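Local coordinates for protein exodeoxyribonuclease 10 (Escherichia coli, PDB 4FZX) that degrades single- and double-stranded DNA from the 3' end as a magnesium-dependent exonuclease of the DEDDh family, with higher affinity for single-stranded ends, at residues C[15-20]-C[51-56]; C[97-102]-C[144-149]. One frame throughout, in Å; residues are numbered along the deposited sequence.

Contact 1: C[15-20]-C[51-56]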
ATOM      1  N   GLY C  15     -29.378   8.399 -26.768  1.00 13.06           N
ATOM      2  CA  GLY C  15     -30.677   8.155 -27.383  1.00 12.00           C
ATOM      3  C   GLY C  15     -31.391   7.007 -26.687  1.00 11.41           C
ATOM      4  O   GLY C  15     -30.886   5.890 -26.643  1.00 12.09           O
ATOM      5  N   ILE C  16     -32.562   7.288 -26.135  1.00 10.48           N
ATOM      6  CA  ILE C  16     -33.218   6.377 -25.215  1.00 10.40           C
ATOM      7  C   ILE C  16     -34.381   5.705 -25.907  1.00 10.81           C
ATOM      8  O   ILE C  16     -35.239   6.390 -26.486  1.00  9.91           O
ATOM      9  CB  ILE C  16     -33.776   7.139 -24.025  1.00 11.55           C
ATOM     10  CG1 ILE C  16     -32.749   8.174 -23.541  1.00 14.58           C
ATOM     11  CG2 ILE C  16     -34.251   6.165 -22.917  1.00  6.46           C
ATOM     12  CD1 ILE C  16     -31.438   7.546 -23.009  1.00 15.40           C
ATOM     13  N   VAL C  17     -34.423   4.373 -25.847  1.00  8.54           N
ATOM     14  CA  VAL C  17     -35.541   3.627 -26.425  1.00  8.03           C
ATOM     15  C   VAL C  17     -36.360   2.918 -25.367  1.00  8.49           C
ATOM     16  O   VAL C  17     -37.521   2.574 -25.602  1.00  9.72           O
ATOM     17  CB  VAL C  17     -35.090   2.617 -27.514  1.00  7.97           C
ATOM     18  CG1 VAL C  17     -34.439   3.358 -28.672  1.00 10.67           C
ATOM     19  CG2 VAL C  17     -34.112   1.589 -26.938  1.00  5.69           C
ATOM     20  N   GLU C  18     -35.769   2.718 -24.193  1.00  8.08           N
ATOM     21  CA  GLU C  18     -36.496   2.151 -23.062  1.00  8.14           C
ATOM     22  C   GLU C  18     -35.874   2.602 -21.735  1.00  8.37           C
ATOM     23  O   GLU C  18     -34.662   2.685 -21.601  1.00  7.83           O
ATOM     24  CB  GLU C  18     -36.494   0.612 -23.137  1.00  8.41           C
ATOM     25  CG  GLU C  18     -37.647  -0.058 -22.373  1.00  8.90           C
ATOM     26  CD  GLU C  18     -37.715  -1.575 -22.569  1.00 15.01           C
ATOM     27  OE1 GLU C  18     -36.678  -2.202 -22.894  1.00 17.31           O
ATOM     28  OE2 GLU C  18     -38.804  -2.155 -22.342  1.00 19.72           O
ATOM     29  N   ILE C  19     -36.714   2.800 -20.731  1.00  9.31           N
ATOM     30  CA  ILE C  19     -36.235   2.975 -19.377  1.00 10.29           C
ATOM     31  C   ILE C  19     -37.131   2.192 -18.430  1.00 11.45           C
ATOM     32  O   ILE C  19     -38.328   1.968 -18.715  1.00 13.38           O
ATOM     33  CB  ILE C  19     -36.255   4.451 -18.981  1.00 10.45           C
ATOM     34  CG1 ILE C  19     -35.572   4.653 -17.624  1.00 13.03           C
ATOM     35  CG2 ILE C  19     -37.712   4.980 -18.962  1.00 11.09           C
ATOM     36  CD1 ILE C  19     -35.348   6.138 -17.252  1.00 15.18           C
ATOM     37  N   ALA C  20     -36.572   1.802 -17.295  1.00 11.08           N
ATOM     38  CA  ALA C  20     -37.313   1.033 -16.305  1.00 10.44           C
ATOM     39  C   ALA C  20     -36.667   1.192 -14.934  1.00 10.91           C
ATOM     40  O   ALA C  20     -35.497   1.593 -14.837  1.00  8.50           O
ATOM     41  CB  ALA C  20     -37.343  -0.429 -16.701  1.00 10.68           C
ATOM     42  N   HIS C  51     -30.766  -5.081 -27.773  1.00 11.56           N
ATOM     43  CA  HIS C  51     -32.028  -4.929 -27.041  1.00 12.55           C
ATOM     44  C   HIS C  51     -33.258  -5.337 -27.849  1.00 12.63           C
ATOM     45  O   HIS C  51     -34.319  -5.585 -27.280  1.00 13.17           O
ATOM     46  CB  HIS C  51     -32.191  -3.518 -26.467  1.00 10.81           C
ATOM     47  CG  HIS C  51     -32.096  -2.439 -27.492  1.00 11.12           C
ATOM     48  ND1 HIS C  51     -32.755  -2.503 -28.701  1.00  8.21           N
ATOM     49  CD2 HIS C  51     -31.354  -1.305 -27.525  1.00  6.44           C
ATOM     50  CE1 HIS C  51     -32.469  -1.426 -29.409  1.00  7.85           C
ATOM     51  NE2 HIS C  51     -31.650  -0.668 -28.702  1.00  6.25           N
ATOM     52  N   ARG C  52     -33.089  -5.440 -29.166  1.00 12.88           N
ATOM     53  CA  ARG C  52     -34.126  -5.931 -30.069  1.00 14.22           C
ATOM     54  C   ARG C  52     -35.385  -5.091 -29.959  1.00 14.75           C
ATOM     55  O   ARG C  52     -36.510  -5.607 -29.966  1.00 15.39           O
ATOM     56  CB  ARG C  52     -34.427  -7.402 -29.814  1.00 14.28           C
ATOM     57  CG  ARG C  52     -33.348  -8.340 -30.336  1.00 18.17           C
ATOM     58  CD  ARG C  52     -33.643  -9.761 -29.935  1.00 25.10           C
ATOM     59  NE  ARG C  52     -33.093 -10.080 -28.627  1.00 30.88           N
ATOM     60  CZ  ARG C  52     -33.483 -11.113 -27.887  1.00 35.63           C
ATOM     61  NH1 ARG C  52     -34.476 -11.894 -28.296  1.00 35.89           N
ATOM     62  NH2 ARG C  52     -32.907 -11.340 -26.714  1.00 37.34           N
ATOM     63  N   ILE C  53     -35.175  -3.793 -29.798  1.00 13.48           N
ATOM     64  CA  ILE C  53     -36.237  -2.836 -29.911  1.00 12.19           C
ATOM     65  C   ILE C  53     -36.104  -2.155 -31.250  1.00 12.31           C
ATOM     66  O   ILE C  53     -35.057  -1.578 -31.557  1.00 11.14           O
ATOM     67  CB  ILE C  53     -36.163  -1.784 -28.771  1.00 13.21           C
ATOM     68  CG1 ILE C  53     -36.276  -2.493 -27.411  1.00 13.61           C
ATOM     69  CG2 ILE C  53     -37.261  -0.720 -28.956  1.00 10.62           C
ATOM     70  CD1 ILE C  53     -35.789  -1.690 -26.214  1.00 14.87           C
ATOM     71  N   THR C  54     -37.149  -2.272 -32.063  1.00 12.32           N
ATOM     72  CA  THR C  54     -37.127  -1.793 -33.431  1.00 12.42           C
ATOM     73  C   THR C  54     -37.658  -0.366 -33.446  1.00 13.21           C
ATOM     74  O   THR C  54     -38.211   0.092 -32.461  1.00 11.38           O
ATOM     75  CB  THR C  54     -38.052  -2.645 -34.310  1.00 13.73           C
ATOM     76  OG1 THR C  54     -39.402  -2.458 -33.874  1.00  8.50           O
ATOM     77  CG2 THR C  54     -37.687  -4.149 -34.208  1.00  9.27           C
ATOM     78  N   GLU C  55     -37.527   0.314 -34.587  1.00 14.48           N
ATOM     79  CA  GLU C  55     -37.993   1.694 -34.714  1.00 14.51           C
ATOM     80  C   GLU C  55     -39.516   1.749 -34.641  1.00 14.24           C
ATOM     81  O   GLU C  55     -40.086   2.686 -34.067  1.00 14.14           O
ATOM     82  CB  GLU C  55     -37.499   2.317 -36.027  1.00 15.48           C
ATOM     83  CG  GLU C  55     -35.969   2.470 -36.111  1.00 18.77           C
ATOM     84  CD  GLU C  55     -35.464   3.787 -35.513  1.00 24.26           C
ATOM     85  OE1 GLU C  55     -36.288   4.543 -34.931  1.00 21.67           O
ATOM     86  OE2 GLU C  55     -34.239   4.062 -35.626  1.00 21.92           O
ATOM     87  N   ALA C  56     -40.174   0.727 -35.193  1.00 12.25           N
ATOM     88  CA  ALA C  56     -41.617   0.676 -35.164  1.00 12.56           C
ATOM     89  C   ALA C  56     -42.149   0.479 -33.744  1.00 13.24           C
ATOM     90  O   ALA C  56     -43.248   0.930 -33.422  1.00 13.01           O
ATOM     91  CB  ALA C  56     -42.152  -0.395 -36.100  1.00 11.78           C
TER
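A classic beta bulge, with Val17 and Glu18 both opposite Glu8 on strand 2-9, brings Val17 against His51, the last residue of helix 45-51, and Ile53 in the loop that follows, and Glu18 against Ile53. Val17 does most of the touching through one methyl. With chi1 at -62°, CG1 stands anti to the carbonyl carbon, which leaves CG2 between the backbone N and the carbonyl carbon. CG2 lies over one face of the His51 imidazole, 4.1 Å from the ring centroid and displaced toward the rim, a CH-pi contact. The nearest ring atom is NE2, 3.8 Å from Val17 CG2. The same methyl meets the tip of Ile53, with Val17 CG2 3.8 Å from Ile53 CD1, the two side chains sliding past each other in opposite directions.

Ile53 CD1 also comes up to Glu18, 3.5 Å from its OE1, so the isoleucine tip is wedged between valine and carboxylate. The extended Glu18 chain crosses it at about a right angle, and its carboxylate turns to a salt bridge with Arg135 and a hydrogen bond from Ala136 N. His51 is gripped at both nitrogens: ND1 accepts Ile53 N at 3.0 Å, the donor 16° out of the ring plane, while NE2 bonds to Thr9 O, which together fix the ring's rotation. The imidazole also packs on a phosphate of the bound DNA. Because the bulge residues face Glu8, a sodium ligand, this buried group of apolar and polar side chains lies directly beside the metal-bearing strand of the RNase H-like DEDDh exonuclease fold.

Contact 2: C[97-102]-C[144-149]. With nucleotides of chain A.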
ATOM      1  N   ILE C  97     -25.494   5.077  -7.177  1.00 13.72           N
ATOM      2  CA  ILE C  97     -24.732   3.935  -6.709  1.00 12.53           C
ATOM      3  C   ILE C  97     -24.461   3.004  -7.887  1.00 13.42           C
ATOM      4  O   ILE C  97     -25.354   2.740  -8.707  1.00 13.18           O
ATOM      5  CB  ILE C  97     -25.475   3.204  -5.592  1.00 11.15           C
ATOM      6  CG1 ILE C  97     -25.435   4.047  -4.308  1.00 12.41           C
ATOM      7  CG2 ILE C  97     -24.878   1.828  -5.351  1.00  9.36           C
ATOM      8  CD1 ILE C  97     -26.484   3.646  -3.264  1.00 11.37           C
ATOM      9  N   CYS C  98     -23.205   2.592  -8.031  1.00 12.88           N
ATOM     10  CA  CYS C  98     -22.826   1.704  -9.122  1.00 12.91           C
ATOM     11  C   CYS C  98     -22.564   0.281  -8.627  1.00 11.35           C
ATOM     12  O   CYS C  98     -21.657   0.062  -7.844  1.00 12.90           O
ATOM     13  CB  CYS C  98     -21.593   2.243  -9.838  1.00 11.30           C
ATOM     14  SG  CYS C  98     -21.142   1.260 -11.275  1.00 14.08           S
ATOM     15  N   THR C  99     -23.368  -0.681  -9.071  1.00 11.33           N
ATOM     16  CA  THR C  99     -23.163  -2.072  -8.660  1.00 10.54           C
ATOM     17  C   THR C  99     -21.932  -2.703  -9.290  1.00 11.52           C
ATOM     18  O   THR C  99     -21.397  -3.686  -8.777  1.00 13.11           O
ATOM     19  CB  THR C  99     -24.376  -2.955  -8.919  1.00 11.11           C
ATOM     20  OG1 THR C  99     -24.842  -2.777 -10.266  1.00  9.42           O
ATOM     21  CG2 THR C  99     -25.485  -2.647  -7.922  1.00  8.04           C
HETATM   22  N   MSE C 100     -21.439  -2.097 -10.359  1.00 10.93           N
HETATM   23  CA  MSE C 100     -20.214  -2.568 -10.982  1.00 12.59           C
HETATM   24  C   MSE C 100     -19.010  -2.263 -10.116  1.00 11.95           C
HETATM   25  O   MSE C 100     -18.190  -3.135  -9.839  1.00 10.56           O
HETATM   26  CB  MSE C 100     -20.033  -1.946 -12.367  1.00 11.92           C
HETATM   27  CG  MSE C 100     -18.878  -2.551 -13.136  1.00 16.82           C
HETATM   28 SE   MSE C 100     -18.491  -1.551 -14.775  1.00 30.80          SE
HETATM   29  CE  MSE C 100     -19.922  -2.289 -15.838  1.00 24.48           C
ATOM     30  N   LYS C 101     -18.897  -1.011  -9.704  1.00 13.54           N
ATOM     31  CA  LYS C 101     -17.855  -0.622  -8.783  1.00 14.65           C
ATOM     32  C   LYS C 101     -17.975  -1.438  -7.512  1.00 14.14           C
ATOM     33  O   LYS C 101     -16.973  -1.850  -6.945  1.00 14.21           O
ATOM     34  CB  LYS C 101     -17.949   0.868  -8.462  1.00 15.04           C
ATOM     35  CG  LYS C 101     -17.486   1.758  -9.600  1.00 22.88           C
ATOM     36  CD  LYS C 101     -17.833   3.213  -9.353  1.00 29.32           C
ATOM     37  CE  LYS C 101     -16.912   4.131 -10.132  1.00 37.33           C
ATOM     38  NZ  LYS C 101     -15.623   4.383  -9.405  1.00 43.66           N
ATOM     39  N   LEU C 102     -19.200  -1.629  -7.035  1.00 12.77           N
ATOM     40  CA  LEU C 102     -19.380  -2.382  -5.800  1.00 13.03           C
ATOM     41  C   LEU C 102     -18.890  -3.827  -5.945  1.00 12.58           C
ATOM     42  O   LEU C 102     -18.184  -4.342  -5.080  1.00 13.83           O
ATOM     43  CB  LEU C 102     -20.840  -2.352  -5.343  1.00 12.75           C
ATOM     44  CG  LEU C 102     -21.395  -0.982  -4.943  1.00 14.48           C
ATOM     45  CD1 LEU C 102     -22.860  -1.076  -4.529  1.00 13.08           C
ATOM     46  CD2 LEU C 102     -20.553  -0.356  -3.836  1.00  9.76           C
ATOM     47  N   ALA C 144     -31.106  -5.491  -9.414  1.00 10.52           N
ATOM     48  CA  ALA C 144     -31.671  -5.461  -8.068  1.00 11.15           C
ATOM     49  C   ALA C 144     -31.272  -6.713  -7.294  1.00 11.81           C
ATOM     50  O   ALA C 144     -30.814  -6.623  -6.148  1.00 12.41           O
ATOM     51  CB  ALA C 144     -33.196  -5.321  -8.120  1.00  9.73           C
ATOM     52  N   ALA C 145     -31.421  -7.880  -7.919  1.00 12.26           N
ATOM     53  CA  ALA C 145     -30.969  -9.126  -7.281  1.00 12.94           C
ATOM     54  C   ALA C 145     -29.484  -9.055  -6.929  1.00 12.64           C
ATOM     55  O   ALA C 145     -29.065  -9.484  -5.858  1.00 14.22           O
ATOM     56  CB  ALA C 145     -31.260 -10.351  -8.182  1.00 12.28           C
ATOM     57  N   LEU C 146     -28.688  -8.504  -7.836  1.00 12.64           N
ATOM     58  CA  LEU C 146     -27.272  -8.326  -7.580  1.00 11.66           C
ATOM     59  C   LEU C 146     -27.015  -7.375  -6.406  1.00 12.01           C
ATOM     60  O   LEU C 146     -26.124  -7.609  -5.597  1.00 12.57           O
ATOM     61  CB  LEU C 146     -26.568  -7.816  -8.833  1.00 11.39           C
ATOM     62  CG  LEU C 146     -25.115  -7.388  -8.640  1.00 11.66           C
ATOM     63  CD1 LEU C 146     -24.248  -8.554  -8.118  1.00 11.02           C
ATOM     64  CD2 LEU C 146     -24.543  -6.789  -9.928  1.00 11.21           C
ATOM     65  N   LEU C 147     -27.805  -6.311  -6.309  1.00 11.53           N
ATOM     66  CA  LEU C 147     -27.605  -5.318  -5.269  1.00 11.83           C
ATOM     67  C   LEU C 147     -27.972  -5.898  -3.900  1.00 12.46           C
ATOM     68  O   LEU C 147     -27.263  -5.694  -2.915  1.00 13.06           O
ATOM     69  CB  LEU C 147     -28.439  -4.063  -5.558  1.00 11.56           C
ATOM     70  CG  LEU C 147     -28.609  -3.127  -4.353  1.00 12.62           C
ATOM     71  CD1 LEU C 147     -27.303  -2.344  -4.057  1.00  8.24           C
ATOM     72  CD2 LEU C 147     -29.773  -2.197  -4.555  1.00  8.10           C
ATOM     73  N   ILE C 148     -29.033  -6.692  -3.861  1.00 13.09           N
ATOM     74  CA  ILE C 148     -29.448  -7.328  -2.615  1.00 13.33           C
ATOM     75  C   ILE C 148     -28.361  -8.278  -2.125  1.00 14.54           C
ATOM     76  O   ILE C 148     -27.995  -8.266  -0.942  1.00 14.83           O
ATOM     77  CB  ILE C 148     -30.806  -8.081  -2.758  1.00 12.91           C
ATOM     78  CG1 ILE C 148     -31.945  -7.078  -2.891  1.00 11.07           C
ATOM     79  CG2 ILE C 148     -31.052  -9.000  -1.533  1.00 13.29           C
ATOM     80  CD1 ILE C 148     -33.223  -7.652  -3.449  1.00 10.48           C
ATOM     81  N   ASP C 149     -27.805  -9.050  -3.057  1.00 15.02           N
ATOM     82  CA  ASP C 149     -26.682  -9.947  -2.772  1.00 13.98           C
ATOM     83  C   ASP C 149     -25.481  -9.166  -2.235  1.00 14.31           C
ATOM     84  O   ASP C 149     -24.892  -9.535  -1.212  1.00 14.72           O
ATOM     85  CB  ASP C 149     -26.310 -10.716  -4.045  1.00 13.57           C
ATOM     86  CG  ASP C 149     -25.089 -11.598  -3.876  1.00 17.26           C
ATOM     87  OD1 ASP C 149     -24.891 -12.186  -2.796  1.00 22.55           O
ATOM     88  OD2 ASP C 149     -24.351 -11.757  -4.867  1.00 25.27           O
TER
ATOM     89  P    DG A  15     -16.196  -6.700 -19.884  1.00 23.24           P
ATOM     90  OP1  DG A  15     -16.597  -7.949 -19.219  1.00 21.89           O
ATOM     91  OP2  DG A  15     -16.107  -6.668 -21.360  1.00 29.39           O
ATOM     92  O5'  DG A  15     -17.204  -5.551 -19.415  1.00 24.30           O
ATOM     93  C5'  DG A  15     -17.522  -5.411 -18.037  1.00 18.56           C
ATOM     94  C4'  DG A  15     -18.241  -4.098 -17.795  1.00 19.29           C
ATOM     95  O4'  DG A  15     -17.330  -2.978 -17.955  1.00 21.07           O
ATOM     96  C3'  DG A  15     -19.399  -3.823 -18.740  1.00 17.02           C
ATOM     97  O3'  DG A  15     -20.571  -4.343 -18.152  1.00 15.47           O
ATOM     98  C2'  DG A  15     -19.446  -2.302 -18.784  1.00 19.42           C
ATOM     99  C1'  DG A  15     -17.990  -1.898 -18.582  1.00 18.68           C
ATOM    100  N9   DG A  15     -17.293  -1.675 -19.838  1.00 19.58           N
ATOM    101  C8   DG A  15     -16.953  -2.633 -20.756  1.00 21.10           C
ATOM    102  N7   DG A  15     -16.293  -2.148 -21.776  1.00 27.10           N
ATOM    103  C5   DG A  15     -16.183  -0.791 -21.501  1.00 22.62           C
ATOM    104  C6   DG A  15     -15.578   0.227 -22.265  1.00 29.22           C
ATOM    105  O6   DG A  15     -14.986   0.099 -23.350  1.00 33.59           O
ATOM    106  N1   DG A  15     -15.694   1.480 -21.653  1.00 29.49           N
ATOM    107  C2   DG A  15     -16.326   1.694 -20.431  1.00 30.77           C
ATOM    108  N2   DG A  15     -16.377   2.972 -19.995  1.00 25.64           N
ATOM    109  N3   DG A  15     -16.910   0.725 -19.716  1.00 22.49           N
ATOM    110  C4   DG A  15     -16.790  -0.481 -20.313  1.00 19.24           C
TER
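No ring or other flat group takes part where Thr99 meets Leu146 and Leu147; the contact is made by aliphatic atoms, and the flat guanine and its sugar in DG15 of chain A lie beyond Met100, on a different side of the 99-106 helix. Thr99, the first residue of that helix, faces helix 136-154 and uses both branches of its side chain. Its CB is 4.0 Å from Leu146 CD2, and the hydroxyl OG1 lies equally far from that methyl. The other branch reaches the next residue, Thr99 CG2 standing 4.0 Å from Leu147 CB, with the two side chains at about a right angle. A chi1 of 49° sets OG1 between the backbone N and the carbonyl carbon, which leaves CG2 beside the N and facing Leu147.

The buried hydroxyl is satisfied outside the contact, OG1 being hydrogen-bonded to His80 ND1. Leu147 continues past Thr99 onto Leu2 and Ile4 of strand 2-9 and Met161 of helix 158-165. At the start of the 99-106 helix, Cys98 is the N-cap: its SG accepts Lys101 N at 3.6 Å along a nearly straight path (170°), and Leu102 N bonds to Cys98 O at 3.1 Å.

On the DNA side, selenomethionine Met100 lies against the sugar of DG15 of chain A, though the details of its approach are doubtful, while Lys101 NZ forms a salt bridge with the phosphate of another nucleotide of the bound DNA. The chemistry thus divides the turn into the helix: dispersion contacts alone join Thr99 to the leucines, its polar atom is satisfied by His80, and Lys101, with Met100 less precisely placed, turns to nucleic acid.

Contact 1 closes before contact 2 opens along the chain, and their centres are 23 Å apart on opposite sides of the chain's centre, with nearest atoms about 10 Å apart. Both reach the same mixed five-stranded sheet: segment 15-20 lies in strand 16-25, while segment 97-102 runs from the end of edge strand 95-98 into helix 99-106. Helix 136-154 relates them further, since Ala136 at its start bonds to Glu18 of contact 1 and residues 144-149 form half of contact 2. Asp139 of that helix joins Asp6 and Glu8 of strand 2-9 around the sodium, so both contacts reach the sheet and helix that supply the sodium ligands.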